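Local coordinates for N-alpha-acetyltransferase (Sulfolobus solfataricus strain P2, PDB 5C88), which transfers an acetyl group from acetyl-CoA to the free alpha-amino group at protein N-termini, with a preference for those that begin with serine, at residues 106-111 and 137-142. Sequence-based numbering, arbitrary orientation.
Sequences TLLEAS and ALYEKL. With COA (coenzyme A), chain C.
L108 meets L138, Y139 and L142 mainly through its CD1 methyl; its CB also packs against CD1 of L142. Its nearest neighbour there is L138, with CD1 of L108 3.5 Å from CD2 of L138. The same methyl lies 3.7 Å from CD1 of L142. It also sits at the CD1-CE1 edge of the Y139 ring, in the ring plane, 3.7 Å from CD1 of Y139. L108 is buried, and I66 and I124 of the sheet touch its side chain as well. L142 is the first residue beyond the end of helix 133-141. Its CG stands anti to the carbonyl carbon (chi1 -51°), and its CD1 reaches both L108 and E109. OE1 of E109 comes within 3.8 Å of CD1 of L142. That approach is a polar atom against a methyl, not a bond.

The two helices belong to the GNAT fold. Helix 103-117 follows the loop that binds the coenzyme A pyrophosphate, and the chain returns through strand 123-129 to helix 133-141. L138 joins the helix contact to the cofactor. With CG anti to the backbone N (chi1 179°), the two methyls of L138 part, CD2 to L108 and CD1 to coenzyme A, 3.2 Å from its O3A. Cutting L138 back to an alanine is likely to open a gap between L108 and the cofactor, and to leave CD1 of L108 without its closest partner in 137-142. The hydroxyl at the far tip of Y139 lies 3.6 Å from the coenzyme A sulfur S1P.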
loop_
_atom_site.group_PDB
_atom_site.type_symbol
_atom_site.label_atom_id
_atom_site.label_comp_id
_atom_site.label_asym_id
_atom_site.label_seq_id
_atom_site.Cartn_x
_atom_site.Cartn_y
_atom_site.Cartn_z
ATOM N N THR A 106 8.211 -5.850 3.956
ATOM C CA THR A 106 7.681 -6.150 5.281
ATOM C C THR A 106 6.357 -5.449 5.539
ATOM O O THR A 106 5.427 -6.024 6.131
ATOM C CB THR A 106 8.694 -5.729 6.360
ATOM O OG1 THR A 106 10.011 -6.100 5.928
ATOM C CG2 THR A 106 8.391 -6.396 7.681
ATOM N N LEU A 107 6.284 -4.194 5.108
ATOM C CA LEU A 107 5.062 -3.419 5.246
ATOM C C LEU A 107 3.927 -4.099 4.475
ATOM O O LEU A 107 2.819 -4.211 4.973
ATOM C CB LEU A 107 5.277 -1.988 4.759
ATOM C CG LEU A 107 6.082 -1.081 5.707
ATOM C CD1 LEU A 107 6.374 0.285 5.078
ATOM C CD2 LEU A 107 5.359 -0.904 7.026
ATOM N N LEU A 108 4.225 -4.573 3.270
ATOM C CA LEU A 108 3.213 -5.171 2.421
ATOM C C LEU A 108 2.749 -6.481 3.012
ATOM O O LEU A 108 1.564 -6.795 3.001
ATOM C CB LEU A 108 3.752 -5.400 1.015
ATOM C CG LEU A 108 3.307 -4.408 -0.046
ATOM C CD1 LEU A 108 3.948 -4.788 -1.375
ATOM C CD2 LEU A 108 1.793 -4.382 -0.159
ATOM N N GLU A 109 3.709 -7.243 3.522
ATOM C CA GLU A 109 3.421 -8.531 4.106
ATOM C C GLU A 109 2.543 -8.421 5.365
ATOM O O GLU A 109 1.573 -9.156 5.513
ATOM C CB GLU A 109 4.716 -9.246 4.433
ATOM C CG GLU A 109 4.663 -10.692 4.081
ATOM C CD GLU A 109 4.841 -10.909 2.607
ATOM O OE1 GLU A 109 5.453 -10.028 1.964
ATOM O OE2 GLU A 109 4.370 -11.950 2.097
ATOM N N ALA A 110 2.899 -7.512 6.271
ATOM C CA ALA A 110 2.089 -7.251 7.452
ATOM C C ALA A 110 0.682 -6.833 7.032
ATOM O O ALA A 110 -0.313 -7.350 7.545
ATOM C CB ALA A 110 2.739 -6.174 8.324
ATOM N N SER A 111 0.595 -5.917 6.078
ATOM C CA SER A 111 -0.712 -5.399 5.675
ATOM C C SER A 111 -1.587 -6.467 5.019
ATOM O O SER A 111 -2.787 -6.525 5.261
ATOM C CB SER A 111 -0.564 -4.200 4.735
ATOM O OG SER A 111 -1.828 -3.606 4.489
ATOM N N ALA A 137 9.062 -3.975 -9.594
ATOM C CA ALA A 137 9.946 -5.066 -9.209
ATOM C C ALA A 137 9.573 -5.658 -7.830
ATOM O O ALA A 137 9.603 -6.878 -7.642
ATOM C CB ALA A 137 11.388 -4.589 -9.214
ATOM N N LEU A 138 9.213 -4.801 -6.874
ATOM C CA LEU A 138 8.858 -5.268 -5.531
ATOM C C LEU A 138 7.561 -6.096 -5.517
ATOM O O LEU A 138 7.489 -7.141 -4.875
ATOM C CB LEU A 138 8.737 -4.087 -4.569
ATOM C CG LEU A 138 8.359 -4.389 -3.117
ATOM C CD1 LEU A 138 9.326 -3.758 -2.150
ATOM C CD2 LEU A 138 7.010 -3.833 -2.844
ATOM N N TYR A 139 6.551 -5.632 -6.243
ATOM C CA TYR A 139 5.263 -6.307 -6.279
ATOM C C TYR A 139 5.351 -7.663 -6.973
ATOM O O TYR A 139 4.799 -8.640 -6.483
ATOM C CB TYR A 139 4.221 -5.427 -6.969
ATOM C CG TYR A 139 4.125 -4.051 -6.368
ATOM C CD1 TYR A 139 4.119 -3.872 -4.992
ATOM C CD2 TYR A 139 4.059 -2.922 -7.174
ATOM C CE1 TYR A 139 4.036 -2.612 -4.439
ATOM C CE2 TYR A 139 3.981 -1.658 -6.631
ATOM C CZ TYR A 139 3.966 -1.508 -5.261
ATOM O OH TYR A 139 3.886 -0.247 -4.716
ATOM N N GLU A 140 6.042 -7.722 -8.108
ATOM C CA GLU A 140 6.178 -8.971 -8.849
ATOM C C GLU A 140 6.922 -10.025 -8.035
ATOM O O GLU A 140 6.617 -11.225 -8.102
ATOM C CB GLU A 140 6.903 -8.732 -10.170
ATOM C CG GLU A 140 6.155 -7.842 -11.136
ATOM C CD GLU A 140 6.644 -7.992 -12.559
ATOM O OE1 GLU A 140 6.370 -7.091 -13.378
ATOM O OE2 GLU A 140 7.291 -9.016 -12.861
ATOM N N LYS A 141 7.910 -9.555 -7.280
ATOM C CA LYS A 141 8.679 -10.381 -6.363
ATOM C C LYS A 141 7.757 -11.012 -5.312
ATOM O O LYS A 141 7.959 -12.157 -4.915
ATOM C CB LYS A 141 9.778 -9.542 -5.686
ATOM C CG LYS A 141 10.841 -10.352 -4.957
ATOM C CD LYS A 141 11.301 -9.670 -3.668
ATOM C CE LYS A 141 12.108 -10.620 -2.773
ATOM N NZ LYS A 141 12.223 -10.131 -1.358
ATOM N N LEU A 142 6.748 -10.263 -4.868
ATOM C CA LEU A 142 5.779 -10.782 -3.896
ATOM C C LEU A 142 4.535 -11.358 -4.601
ATOM O O LEU A 142 3.467 -11.497 -4.000
ATOM C CB LEU A 142 5.381 -9.688 -2.896
ATOM C CG LEU A 142 6.499 -8.902 -2.189
ATOM C CD1 LEU A 142 5.914 -7.937 -1.179
ATOM C CD2 LEU A 142 7.533 -9.810 -1.514
HETATM N N1A COA C . 15.778 -0.709 -7.632
HETATM C C2A COA C . 15.324 -1.885 -8.162
HETATM N N3A COA C . 14.483 -2.692 -7.445
HETATM C C4A COA C . 14.087 -2.328 -6.189
HETATM C C5A COA C . 14.535 -1.169 -5.653
HETATM C C6A COA C . 15.392 -0.360 -6.390
HETATM N N6A COA C . 16.145 0.852 -6.411
HETATM N N7A COA C . 14.001 -1.036 -4.405
HETATM C C8A COA C . 13.224 -2.123 -4.171
HETATM N N9A COA C . 13.270 -2.926 -5.266
HETATM C C1B COA C . 12.604 -4.170 -5.458
HETATM C C2B COA C . 13.455 -5.166 -5.529
HETATM O O2B COA C . 12.924 -6.219 -6.386
HETATM C C3B COA C . 13.622 -5.722 -4.016
HETATM O O3B COA C . 14.077 -7.067 -4.082
HETATM P P3B COA C . 15.622 -7.368 -3.761
HETATM O O7A COA C . 15.715 -8.693 -3.042
HETATM O O8A COA C . 16.157 -6.241 -2.894
HETATM O O9A COA C . 16.394 -7.454 -5.061
HETATM C C4B COA C . 12.381 -5.662 -3.466
HETATM O O4B COA C . 11.743 -4.468 -4.155
HETATM C C5B COA C . 12.399 -5.433 -1.958
HETATM O O5B COA C . 12.800 -4.096 -1.676
HETATM P P1A COA C . 12.465 -3.437 -0.254
HETATM O O1A COA C . 11.664 -4.392 0.616
HETATM O O2A COA C . 13.747 -3.089 0.479
HETATM O O3A COA C . 11.577 -2.163 -0.555
HETATM P P2A COA C . 12.040 -0.692 -0.360
HETATM O O4A COA C . 13.393 -0.505 -1.016
HETATM O O5A COA C . 12.117 -0.423 1.134
HETATM O O6A COA C . 10.970 0.368 -1.045
HETATM C CBP COA C . 10.371 1.480 -3.214
HETATM C CCP COA C . 10.510 0.161 -2.396
HETATM C CDP COA C . 11.676 2.330 -3.210
HETATM C CEP COA C . 10.016 1.098 -4.675
HETATM C CAP COA C . 9.188 2.351 -2.626
HETATM O OAP COA C . 8.450 1.553 -1.750
HETATM C C9P COA C . 9.694 3.555 -1.920
HETATM O O9P COA C . 10.059 3.483 -0.797
HETATM N N8P COA C . 9.759 4.857 -2.548
HETATM C C7P COA C . 9.341 5.062 -3.917
HETATM C C6P COA C . 7.931 5.739 -3.880
HETATM C C5P COA C . 7.225 5.384 -5.220
HETATM O O5P COA C . 7.664 5.823 -6.281
HETATM N N4P COA C . 6.064 4.528 -5.190
HETATM C C3P COA C . 5.583 4.038 -3.962
HETATM C C2P COA C . 4.087 3.667 -4.127
HETATM S S1P COA C . 3.743 3.192 -5.817
#